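Local coordinates for DUF2235 domain-containing protein (Pseudomonas aeruginosa, PDB 4O5P) that is a type VI secretion effector, a phospholipase of the Tle1 family that probably hydrolyses membrane phospholipids with an alpha/beta-hydrolase-like catalytic domain, at residues P793-A798 and Q807-Q812; W182-L187 and G710-S715; G601-L606 and V716-K721. All coordinates share one frame; numbering follows the deposited sequence.

From the N terminus, the chain first reaches residues 182-187, which meet 710-715 in contact 2 and so close a loop of more than five hundred residues. Inside that loop lies 601-606, on which 716-721, directly following 710-715, closes a loop of about 110 residues as contact 3; contacts 2 and 3 therefore cross, and they meet where Leu605 receives the indole N-H of Trp182 and bonds to the backbone of Ala714. Contact 1 opens only after both have closed and shuts a short local loop between helices 795-798 and 803-814. It is hydrogen-bonded to contact 2 through Ala796 with Thr186 and Pro793 with Met712. Contact 2 thus joins the last modelled helices to the three-stranded sheet of contact 3.

Contact 1 (P793-A798 and Q807-Q812); sequences PPLAVA and QVLLAQ
Leu795 pushes its isobutyl group against the flank of helix 803-814, where Leu809 is its main partner. CD2 does most of the touching: it lies 3.5 Å from Leu809 CA, tighter than a usual carbon-carbon contact, and 3.8 Å from Leu809 CB. The methyl group therefore sits against the helix backbone itself and not merely on the ends of side chains. With CG turned away from its own backbone N (chi1 -178°), Leu795 extends straight toward the other helix, and the fork at CG presents CD2 to it.

Two more residues border the same methyl. Val808 CG1 lies 3.9 Å from Leu795 CD2 and, one turn later, Gln812 CG lies 3.8 Å from Leu795 CD2. Gln812 holds CG beside its own backbone N (chi1 -74°), and it is the aliphatic part of the chain that packs here, a use to which glutamine is well suited at a partly exposed position. The two leucines, Leu795 and Leu809, lie antiparallel, flank against flank; Leu809 CD1 stands 4.0 Å from Leu795 CG, while Leu809 CD2 reaches over to Ala796, 4.3 Å from Ala796 CA. The small Ala796 lets this leucine branch approach the backbone. The contact is wholly apolar, so its fit rests on shape.

Pro794 occupies the N-cap position of the short helix 795-798, and its carbonyl O accepts from both Val797 N and Ala798 N, closing the first turn of the helix that carries Leu795. Around the pair, Leu795 also packs on Leu713, and Val808 on Asp754. Pro793, ahead of the helix, makes a backbone bond to Met712 in the loop before strand 715-723, while Ala796 in the first turn bonds to Thr186, just after strand 184-185.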
ATOM      1  N   PRO A 793       0.142 -32.575  -6.208  1.00 32.36           N
ATOM      2  CA  PRO A 793      -0.993 -33.214  -5.524  1.00 27.77           C
ATOM      3  C   PRO A 793      -1.138 -32.747  -4.075  1.00 27.84           C
ATOM      4  O   PRO A 793      -0.163 -32.277  -3.484  1.00 29.35           O
ATOM      5  CB  PRO A 793      -0.621 -34.702  -5.534  1.00 29.08           C
ATOM      6  CG  PRO A 793       0.431 -34.856  -6.580  1.00 30.35           C
ATOM      7  CD  PRO A 793       1.176 -33.550  -6.602  1.00 30.38           C
ATOM      8  N   PRO A 794      -2.347 -32.866  -3.507  1.00 30.70           N
ATOM      9  CA  PRO A 794      -2.509 -32.587  -2.076  1.00 31.69           C
ATOM     10  C   PRO A 794      -1.688 -33.556  -1.238  1.00 28.92           C
ATOM     11  O   PRO A 794      -1.321 -34.627  -1.734  1.00 25.72           O
ATOM     12  CB  PRO A 794      -4.010 -32.810  -1.827  1.00 30.06           C
ATOM     13  CG  PRO A 794      -4.550 -33.464  -3.081  1.00 28.54           C
ATOM     14  CD  PRO A 794      -3.634 -33.085  -4.193  1.00 29.21           C
ATOM     15  N   LEU A 795      -1.390 -33.181   0.001  1.00 23.66           N
ATOM     16  CA  LEU A 795      -0.529 -33.996   0.852  1.00 32.05           C
ATOM     17  C   LEU A 795      -1.079 -35.416   1.032  1.00 31.56           C
ATOM     18  O   LEU A 795      -0.319 -36.385   1.059  1.00 29.61           O
ATOM     19  CB  LEU A 795      -0.324 -33.316   2.206  1.00 26.00           C
ATOM     20  CG  LEU A 795       0.597 -34.002   3.209  1.00 30.90           C
ATOM     21  CD1 LEU A 795       1.946 -34.282   2.590  1.00 28.03           C
ATOM     22  CD2 LEU A 795       0.750 -33.116   4.437  1.00 31.91           C
ATOM     23  N   ALA A 796      -2.401 -35.534   1.123  1.00 30.99           N
ATOM     24  CA  ALA A 796      -3.022 -36.834   1.361  1.00 31.07           C
ATOM     25  C   ALA A 796      -2.891 -37.771   0.171  1.00 31.86           C
ATOM     26  O   ALA A 796      -2.955 -38.979   0.338  1.00 36.63           O
ATOM     27  CB  ALA A 796      -4.470 -36.674   1.758  1.00 27.99           C
ATOM     28  N   VAL A 797      -2.721 -37.217  -1.027  1.00 32.38           N
ATOM     29  CA  VAL A 797      -2.540 -38.038  -2.227  1.00 34.64           C
ATOM     30  C   VAL A 797      -1.076 -38.440  -2.384  1.00 36.63           C
ATOM     31  O   VAL A 797      -0.758 -39.590  -2.686  1.00 41.52           O
ATOM     32  CB  VAL A 797      -3.027 -37.305  -3.501  1.00 36.43           C
ATOM     33  CG1 VAL A 797      -2.603 -38.057  -4.772  1.00 36.00           C
ATOM     34  CG2 VAL A 797      -4.551 -37.104  -3.458  1.00 33.19           C
ATOM     35  N   ALA A 798      -0.186 -37.481  -2.171  1.00 36.32           N
ATOM     36  CA  ALA A 798       1.243 -37.731  -2.275  1.00 34.45           C
ATOM     37  C   ALA A 798       1.761 -38.645  -1.155  1.00 35.44           C
ATOM     38  O   ALA A 798       2.813 -39.259  -1.302  1.00 35.15           O
ATOM     39  CB  ALA A 798       2.004 -36.404  -2.288  1.00 32.69           C
ATOM     40  N   GLN A 807       4.177 -39.033   8.022  1.00 31.40           N
ATOM     41  CA  GLN A 807       4.435 -38.266   9.254  1.00 32.47           C
ATOM     42  C   GLN A 807       4.158 -36.769   9.077  1.00 27.56           C
ATOM     43  O   GLN A 807       3.502 -36.133   9.933  1.00 31.64           O
ATOM     44  CB  GLN A 807       5.848 -38.493   9.781  1.00 34.63           C
ATOM     45  CG  GLN A 807       5.908 -39.534  10.900  1.00 38.06           C
ATOM     46  CD  GLN A 807       7.301 -40.069  11.102  1.00 40.53           C
ATOM     47  OE1 GLN A 807       8.224 -39.693  10.381  1.00 43.16           O
ATOM     48  NE2 GLN A 807       7.466 -40.956  12.081  1.00 48.48           N
ATOM     49  N   VAL A 808       4.654 -36.209   7.973  1.00 27.58           N
ATOM     50  CA  VAL A 808       4.334 -34.809   7.655  1.00 27.50           C
ATOM     51  C   VAL A 808       2.830 -34.560   7.751  1.00 27.15           C
ATOM     52  O   VAL A 808       2.389 -33.606   8.390  1.00 29.09           O
ATOM     53  CB  VAL A 808       4.821 -34.420   6.246  1.00 27.08           C
ATOM     54  CG1 VAL A 808       4.327 -33.028   5.865  1.00 27.03           C
ATOM     55  CG2 VAL A 808       6.343 -34.501   6.168  1.00 25.06           C
ATOM     56  N   LEU A 809       2.062 -35.455   7.136  1.00 26.87           N
ATOM     57  CA  LEU A 809       0.609 -35.375   7.063  1.00 30.24           C
ATOM     58  C   LEU A 809      -0.062 -35.485   8.420  1.00 32.13           C
ATOM     59  O   LEU A 809      -1.035 -34.793   8.683  1.00 31.68           O
ATOM     60  CB  LEU A 809       0.062 -36.451   6.118  1.00 29.67           C
ATOM     61  CG  LEU A 809      -1.454 -36.672   6.148  1.00 30.90           C
ATOM     62  CD1 LEU A 809      -2.204 -35.448   5.648  1.00 29.28           C
ATOM     63  CD2 LEU A 809      -1.826 -37.904   5.339  1.00 27.55           C
ATOM     64  N   LEU A 810       0.441 -36.369   9.273  1.00 28.50           N
ATOM     65  CA  LEU A 810      -0.065 -36.454  10.637  1.00 30.45           C
ATOM     66  C   LEU A 810       0.096 -35.101  11.351  1.00 30.93           C
ATOM     67  O   LEU A 810      -0.862 -34.575  11.962  1.00 29.04           O
ATOM     68  CB  LEU A 810       0.676 -37.562  11.391  1.00 31.64           C
ATOM     69  CG  LEU A 810       0.376 -37.658  12.879  1.00 29.54           C
ATOM     70  CD1 LEU A 810      -1.101 -37.930  13.067  1.00 29.74           C
ATOM     71  CD2 LEU A 810       1.221 -38.746  13.519  1.00 32.65           C
ATOM     72  N   ALA A 811       1.292 -34.520  11.241  1.00 30.88           N
ATOM     73  CA  ALA A 811       1.547 -33.216  11.871  1.00 31.50           C
ATOM     74  C   ALA A 811       0.637 -32.111  11.324  1.00 37.03           C
ATOM     75  O   ALA A 811      -0.006 -31.375  12.088  1.00 37.21           O
ATOM     76  CB  ALA A 811       3.009 -32.819  11.715  1.00 32.88           C
ATOM     77  N   GLN A 812       0.603 -31.993  10.000  1.00 34.18           N
ATOM     78  CA  GLN A 812      -0.247 -31.020   9.320  1.00 35.76           C
ATOM     79  C   GLN A 812      -1.724 -31.179   9.685  1.00 35.38           C
ATOM     80  O   GLN A 812      -2.422 -30.190   9.926  1.00 38.55           O
ATOM     81  CB  GLN A 812      -0.069 -31.153   7.806  1.00 33.10           C
ATOM     82  CG  GLN A 812       1.241 -30.612   7.267  1.00 26.80           C
ATOM     83  CD  GLN A 812       1.351 -29.103   7.420  1.00 35.99           C
ATOM     84  OE1 GLN A 812       0.570 -28.339   6.839  1.00 38.84           O
ATOM     85  NE2 GLN A 812       2.323 -28.664   8.206  1.00 30.73           N
TER

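Contact 2 (W182-L187 and G710-S715); sequences WTVSTL and GVMLAS
Trp182 begins the contact by bringing the far end of its indole, CH2, to 4.5 Å from CE of selenomethionine Met712, which approaches the ring obliquely. At the ring's polar side NE1 gives its hydrogen to Leu605 O, a bond that ties the pyrrole edge to the 601-606 segment.

Val184, on the short strand 184-185, is the principal apolar link. Its CG1 lies opposite the backbone N (chi1 -176°) and reaches both Met712 CE, at 4.0 Å, and the backbone beyond it, 4.0 Å from Leu713 C. The valine and selenomethionine side chains cross at about a right angle. Bends at chi2 and chi3 fold the flexible Met712 chain so that its terminal methyl meets both Val184 and Trp182, while the compact, branched valine can lie close over the peptide between Leu713 and Ala714.

Near Ser185 a water may join the two segments, but the link is tentative: its approach to Ser185 O, 2.5 Å, is unusually short, and its bond to Met712 O is weak and long. At Thr186 the backbone O accepts the N-H of Ala796.

Strand 184-185 pairs with 189-190 in a small two-stranded antiparallel hairpin. Here this beta-hairpin packs on the irregular chain leading into strand 715-723, in the Tle1-like C-terminal region.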
ATOM      1  N   TRP A 182      -9.316 -18.065   0.383  1.00 25.39           N
ATOM      2  CA  TRP A 182      -8.102 -18.824   0.081  1.00 31.20           C
ATOM      3  C   TRP A 182      -7.636 -19.661   1.269  1.00 26.57           C
ATOM      4  O   TRP A 182      -7.486 -19.148   2.378  1.00 27.06           O
ATOM      5  CB  TRP A 182      -6.957 -17.917  -0.413  1.00 28.55           C
ATOM      6  CG  TRP A 182      -5.615 -18.625  -0.477  1.00 25.57           C
ATOM      7  CD1 TRP A 182      -4.518 -18.379   0.308  1.00 24.79           C
ATOM      8  CD2 TRP A 182      -5.240 -19.696  -1.360  1.00 24.73           C
ATOM      9  NE1 TRP A 182      -3.485 -19.225  -0.039  1.00 24.14           N
ATOM     10  CE2 TRP A 182      -3.902 -20.045  -1.054  1.00 22.52           C
ATOM     11  CE3 TRP A 182      -5.901 -20.394  -2.376  1.00 26.08           C
ATOM     12  CZ2 TRP A 182      -3.216 -21.064  -1.728  1.00 24.14           C
ATOM     13  CZ3 TRP A 182      -5.223 -21.408  -3.041  1.00 28.35           C
ATOM     14  CH2 TRP A 182      -3.890 -21.733  -2.715  1.00 24.29           C
ATOM     15  N   THR A 183      -7.447 -20.957   1.025  1.00 30.99           N
ATOM     16  CA  THR A 183      -6.716 -21.824   1.946  1.00 28.44           C
ATOM     17  C   THR A 183      -6.037 -23.003   1.239  1.00 29.59           C
ATOM     18  O   THR A 183      -6.248 -23.249   0.043  1.00 27.74           O
ATOM     19  CB  THR A 183      -7.602 -22.371   3.093  1.00 31.31           C
ATOM     20  OG1 THR A 183      -6.759 -22.873   4.138  1.00 28.85           O
ATOM     21  CG2 THR A 183      -8.526 -23.493   2.595  1.00 26.63           C
ATOM     22  N   VAL A 184      -5.208 -23.719   1.997  1.00 29.77           N
ATOM     23  CA  VAL A 184      -4.610 -24.960   1.536  1.00 33.00           C
ATOM     24  C   VAL A 184      -4.982 -26.034   2.541  1.00 31.49           C
ATOM     25  O   VAL A 184      -4.783 -25.848   3.740  1.00 32.26           O
ATOM     26  CB  VAL A 184      -3.083 -24.852   1.462  1.00 29.38           C
ATOM     27  CG1 VAL A 184      -2.489 -26.123   0.878  1.00 32.53           C
ATOM     28  CG2 VAL A 184      -2.682 -23.639   0.629  1.00 28.91           C
ATOM     29  N   SER A 185      -5.546 -27.142   2.066  1.00 29.99           N
ATOM     30  CA  SER A 185      -5.878 -28.256   2.951  1.00 30.15           C
ATOM     31  C   SER A 185      -5.091 -29.513   2.571  1.00 34.45           C
ATOM     32  O   SER A 185      -4.862 -29.786   1.386  1.00 31.18           O
ATOM     33  CB  SER A 185      -7.382 -28.555   2.933  1.00 30.69           C
ATOM     34  OG  SER A 185      -7.727 -29.413   1.864  1.00 32.02           O
ATOM     35  N   THR A 186      -4.687 -30.268   3.591  1.00 33.52           N
ATOM     36  CA  THR A 186      -3.960 -31.525   3.416  1.00 30.97           C
ATOM     37  C   THR A 186      -4.723 -32.484   2.504  1.00 30.45           C
ATOM     38  O   THR A 186      -4.133 -33.268   1.769  1.00 32.04           O
ATOM     39  CB  THR A 186      -3.717 -32.196   4.783  1.00 30.16           C
ATOM     40  OG1 THR A 186      -4.971 -32.390   5.454  1.00 28.40           O
ATOM     41  CG2 THR A 186      -2.831 -31.307   5.653  1.00 32.79           C
ATOM     42  N   LEU A 187      -6.045 -32.387   2.534  1.00 32.32           N
ATOM     43  CA  LEU A 187      -6.893 -33.293   1.767  1.00 33.48           C
ATOM     44  C   LEU A 187      -7.077 -32.931   0.288  1.00 36.55           C
ATOM     45  O   LEU A 187      -7.069 -33.814  -0.579  1.00 33.34           O
ATOM     46  CB  LEU A 187      -8.264 -33.375   2.429  1.00 32.96           C
ATOM     47  CG  LEU A 187      -9.132 -34.554   2.018  1.00 33.37           C
ATOM     48  CD1 LEU A 187      -8.328 -35.843   2.106  1.00 36.01           C
ATOM     49  CD2 LEU A 187     -10.376 -34.612   2.912  1.00 37.10           C
ATOM     50  N   GLY A 710       6.868 -30.935  -5.100  1.00 32.02           N
ATOM     51  CA  GLY A 710       5.893 -31.891  -5.599  1.00 29.61           C
ATOM     52  C   GLY A 710       4.738 -32.215  -4.666  1.00 30.73           C
ATOM     53  O   GLY A 710       4.085 -33.263  -4.806  1.00 32.05           O
ATOM     54  N   VAL A 711       4.475 -31.324  -3.718  1.00 27.37           N
ATOM     55  CA  VAL A 711       3.319 -31.477  -2.839  1.00 33.02           C
ATOM     56  C   VAL A 711       2.746 -30.110  -2.469  1.00 29.59           C
ATOM     57  O   VAL A 711       3.484 -29.121  -2.426  1.00 28.49           O
ATOM     58  CB  VAL A 711       3.696 -32.251  -1.553  1.00 31.83           C
ATOM     59  CG1 VAL A 711       4.491 -31.360  -0.600  1.00 29.71           C
ATOM     60  CG2 VAL A 711       2.456 -32.754  -0.865  1.00 28.25           C
HETATM   61  N   MSE A 712       1.438 -30.043  -2.225  1.00 29.31           N
HETATM   62  CA  MSE A 712       0.836 -28.829  -1.666  1.00 29.73           C
HETATM   63  C   MSE A 712       0.989 -28.836  -0.147  1.00 30.32           C
HETATM   64  O   MSE A 712       0.830 -29.876   0.503  1.00 31.20           O
HETATM   65  CB  MSE A 712      -0.654 -28.717  -2.024  1.00 28.12           C
HETATM   66  CG  MSE A 712      -0.948 -28.449  -3.497  1.00 32.68           C
HETATM   67 SE   MSE A 712      -0.463 -26.664  -4.145  0.72 31.22          SE
HETATM   68  CE  MSE A 712      -1.640 -25.609  -2.988  1.00 28.69           C
ATOM     69  N   LEU A 713       1.302 -27.680   0.423  1.00 27.59           N
ATOM     70  CA  LEU A 713       1.450 -27.574   1.870  1.00 27.01           C
ATOM     71  C   LEU A 713       1.211 -26.131   2.310  1.00 29.55           C
ATOM     72  O   LEU A 713       1.562 -25.188   1.586  1.00 29.00           O
ATOM     73  CB  LEU A 713       2.849 -28.040   2.299  1.00 28.50           C
ATOM     74  CG  LEU A 713       2.989 -28.745   3.658  1.00 25.91           C
ATOM     75  CD1 LEU A 713       2.265 -30.064   3.633  1.00 31.15           C
ATOM     76  CD2 LEU A 713       4.452 -28.971   4.043  1.00 23.02           C
ATOM     77  N   ALA A 714       0.629 -25.955   3.494  1.00 25.84           N
ATOM     78  CA  ALA A 714       0.290 -24.614   3.984  1.00 28.44           C
ATOM     79  C   ALA A 714       1.539 -23.764   4.188  1.00 27.12           C
ATOM     80  O   ALA A 714       1.522 -22.559   3.921  1.00 24.46           O
ATOM     81  CB  ALA A 714      -0.534 -24.689   5.282  1.00 20.78           C
ATOM     82  N   SER A 715       2.615 -24.408   4.645  1.00 22.16           N
ATOM     83  CA  SER A 715       3.892 -23.737   4.911  1.00 25.81           C
ATOM     84  C   SER A 715       5.037 -24.610   4.435  1.00 27.58           C
ATOM     85  O   SER A 715       5.049 -25.819   4.685  1.00 26.26           O
ATOM     86  CB  SER A 715       4.078 -23.469   6.408  1.00 26.75           C
ATOM     87  OG  SER A 715       3.765 -22.126   6.730  1.00 30.05           O
TER
HETATM   88  O   HOH W   1      -2.604 -30.485   0.609  1.00 31.06           O

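Contact 3 (G601-L606 and V716-K721); sequences GVIDLL and VGLSVK
Ile603 and Leu718 meet through their outermost methyls, CD1 against CD1 at 3.7 Å, with the two side chains crossing obliquely on one face of the sheet. Ile603 CG1 and Leu718 CG both lie beside their backbone N; for Ile603 (chi1 -66°) the extended second torsion then carries CD1 out toward the leucine. They stand on diagonal positions of the two strands, since Ile603 is paired directly with Val716 and Leu718 with Gly601. Gly601 has no side chain to fill that face, and Leu718 CB comes to 3.6 Å from Gly601 O.

Leu605, following Asp604, sets CD1 3.6 Å from CG2 of Val716, which shares the face of Ile603 and Leu718. The branched valine suits the extended backbone and offers CG2 to Leu605. Val706 also packs against Leu605, Val716 and Leu718, adding to an apolar layer.

The strands form an antiparallel pair within a three-stranded sheet, in which 715-723 runs between 596-604 and 749-753. Gly601-Leu718 and Ile603-Val716 are hydrogen-bonded pairs, and each makes two bonds. Those of Ile603 with Val716 are nearly straight at hydrogen (169° for Ile603 N to Val716 O), whereas Leu718 N to Gly601 O, though 2.8 Å long, is bent to 146°.

Val602 and Gly717 make the non-hydrogen-bonded pair between them, with the valine on the opposite face. The strands draw in to 4.3 Å between Val602 CA and Gly717 CA, a close approach to which glycine is well suited, and Val602 CA directs a C-H toward Val716 O at 3.6 Å. At the end of the strand, Asp604 OD1 accepts from Leu606 N, met from above the carboxylate plane, in an Asx turn.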
ATOM      1  N   GLY A 601      14.504 -19.901   4.516  1.00 19.82           N
ATOM      2  CA  GLY A 601      13.299 -19.201   4.910  1.00 27.62           C
ATOM      3  C   GLY A 601      12.069 -20.087   4.856  1.00 26.91           C
ATOM      4  O   GLY A 601      12.034 -21.072   4.127  1.00 25.80           O
ATOM      5  N   VAL A 602      11.058 -19.746   5.639  1.00 29.69           N
ATOM      6  CA  VAL A 602       9.799 -20.471   5.581  1.00 21.99           C
ATOM      7  C   VAL A 602       8.827 -19.614   4.804  1.00 25.68           C
ATOM      8  O   VAL A 602       8.645 -18.439   5.130  1.00 24.49           O
ATOM      9  CB  VAL A 602       9.241 -20.760   6.998  1.00 25.63           C
ATOM     10  CG1 VAL A 602       7.917 -21.492   6.909  1.00 24.46           C
ATOM     11  CG2 VAL A 602      10.232 -21.582   7.810  1.00 22.74           C
ATOM     12  N   ILE A 603       8.215 -20.185   3.766  1.00 25.95           N
ATOM     13  CA  ILE A 603       7.177 -19.474   3.020  1.00 26.08           C
ATOM     14  C   ILE A 603       5.793 -19.934   3.471  1.00 27.04           C
ATOM     15  O   ILE A 603       5.490 -21.138   3.450  1.00 21.97           O
ATOM     16  CB  ILE A 603       7.316 -19.635   1.494  1.00 24.41           C
ATOM     17  CG1 ILE A 603       8.608 -18.968   1.003  1.00 24.48           C
ATOM     18  CG2 ILE A 603       6.117 -19.006   0.787  1.00 24.13           C
ATOM     19  CD1 ILE A 603       8.995 -19.349  -0.410  1.00 30.00           C
ATOM     20  N   ASP A 604       4.975 -18.973   3.902  1.00 21.24           N
ATOM     21  CA  ASP A 604       3.636 -19.281   4.393  1.00 25.62           C
ATOM     22  C   ASP A 604       2.638 -19.062   3.268  1.00 24.36           C
ATOM     23  O   ASP A 604       2.222 -17.935   3.002  1.00 21.39           O
ATOM     24  CB  ASP A 604       3.302 -18.420   5.607  1.00 20.23           C
ATOM     25  CG  ASP A 604       1.889 -18.629   6.106  1.00 25.11           C
ATOM     26  OD1 ASP A 604       1.227 -19.603   5.686  1.00 25.94           O
ATOM     27  OD2 ASP A 604       1.440 -17.815   6.937  1.00 23.01           O
ATOM     28  N   LEU A 605       2.261 -20.151   2.608  1.00 21.98           N
ATOM     29  CA  LEU A 605       1.410 -20.065   1.428  1.00 22.76           C
ATOM     30  C   LEU A 605      -0.040 -19.695   1.747  1.00 23.55           C
ATOM     31  O   LEU A 605      -0.851 -19.537   0.833  1.00 22.28           O
ATOM     32  CB  LEU A 605       1.510 -21.358   0.618  1.00 21.42           C
ATOM     33  CG  LEU A 605       2.972 -21.452   0.159  1.00 24.57           C
ATOM     34  CD1 LEU A 605       3.681 -22.713   0.640  1.00 22.99           C
ATOM     35  CD2 LEU A 605       3.103 -21.257  -1.351  1.00 23.50           C
ATOM     36  N   LEU A 606      -0.352 -19.547   3.036  1.00 21.66           N
ATOM     37  CA  LEU A 606      -1.677 -19.102   3.470  1.00 23.92           C
ATOM     38  C   LEU A 606      -1.823 -17.583   3.342  1.00 25.10           C
ATOM     39  O   LEU A 606      -2.948 -17.057   3.304  1.00 21.14           O
ATOM     40  CB  LEU A 606      -1.955 -19.547   4.911  1.00 22.42           C
ATOM     41  CG  LEU A 606      -2.109 -21.053   5.177  1.00 26.83           C
ATOM     42  CD1 LEU A 606      -2.540 -21.317   6.612  1.00 24.87           C
ATOM     43  CD2 LEU A 606      -3.084 -21.705   4.200  1.00 29.13           C
ATOM     44  N   VAL A 716       6.008 -23.992   3.771  1.00 24.94           N
ATOM     45  CA  VAL A 716       7.128 -24.727   3.205  1.00 25.04           C
ATOM     46  C   VAL A 716       8.484 -24.123   3.583  1.00 26.56           C
ATOM     47  O   VAL A 716       8.777 -22.962   3.263  1.00 24.06           O
ATOM     48  CB  VAL A 716       7.028 -24.777   1.662  1.00 21.76           C
ATOM     49  CG1 VAL A 716       8.306 -25.356   1.062  1.00 22.42           C
ATOM     50  CG2 VAL A 716       5.827 -25.586   1.230  1.00 24.74           C
ATOM     51  N   GLY A 717       9.318 -24.917   4.246  1.00 22.27           N
ATOM     52  CA  GLY A 717      10.694 -24.527   4.510  1.00 21.81           C
ATOM     53  C   GLY A 717      11.561 -24.643   3.264  1.00 24.21           C
ATOM     54  O   GLY A 717      11.432 -25.589   2.485  1.00 24.26           O
ATOM     55  N   LEU A 718      12.441 -23.669   3.071  1.00 21.17           N
ATOM     56  CA  LEU A 718      13.331 -23.645   1.922  1.00 20.56           C
ATOM     57  C   LEU A 718      14.757 -23.395   2.350  1.00 22.80           C
ATOM     58  O   LEU A 718      15.026 -22.553   3.220  1.00 23.84           O
ATOM     59  CB  LEU A 718      12.945 -22.546   0.931  1.00 25.34           C
ATOM     60  CG  LEU A 718      11.725 -22.774   0.040  1.00 24.74           C
ATOM     61  CD1 LEU A 718      11.668 -21.748  -1.101  1.00 25.67           C
ATOM     62  CD2 LEU A 718      11.757 -24.180  -0.508  1.00 20.07           C
ATOM     63  N   SER A 719      15.658 -24.143   1.724  1.00 23.37           N
ATOM     64  CA  SER A 719      17.079 -23.817   1.707  1.00 23.36           C
ATOM     65  C   SER A 719      17.493 -23.562   0.255  1.00 21.66           C
ATOM     66  O   SER A 719      17.311 -24.423  -0.609  1.00 26.21           O
ATOM     67  CB  SER A 719      17.911 -24.958   2.305  1.00 22.01           C
ATOM     68  OG  SER A 719      19.295 -24.685   2.149  1.00 22.23           O
ATOM     69  N   VAL A 720      18.031 -22.376  -0.010  1.00 20.63           N
ATOM     70  CA  VAL A 720      18.371 -21.935  -1.364  1.00 20.82           C
ATOM     71  C   VAL A 720      19.873 -21.717  -1.491  1.00 21.60           C
ATOM     72  O   VAL A 720      20.455 -20.947  -0.729  1.00 22.19           O
ATOM     73  CB  VAL A 720      17.683 -20.597  -1.722  1.00 19.55           C
ATOM     74  CG1 VAL A 720      18.090 -20.161  -3.103  1.00 21.38           C
ATOM     75  CG2 VAL A 720      16.162 -20.718  -1.627  1.00 19.54           C
ATOM     76  N   LYS A 721      20.504 -22.403  -2.439  1.00 23.94           N
ATOM     77  CA  LYS A 721      21.918 -22.174  -2.705  1.00 24.23           C
ATOM     78  C   LYS A 721      22.060 -21.347  -3.975  1.00 21.26           C
ATOM     79  O   LYS A 721      21.517 -21.694  -5.029  1.00 21.33           O
ATOM     80  CB  LYS A 721      22.703 -23.494  -2.800  1.00 26.49           C
ATOM     81  CG  LYS A 721      22.436 -24.462  -1.634  1.00 29.69           C
ATOM     82  CD  LYS A 721      23.288 -25.733  -1.741  1.00 36.77           C
ATOM     83  CE  LYS A 721      24.675 -25.538  -1.128  1.00 37.83           C
ATOM     84  NZ  LYS A 721      24.605 -25.324   0.366  1.00 33.84           N
TER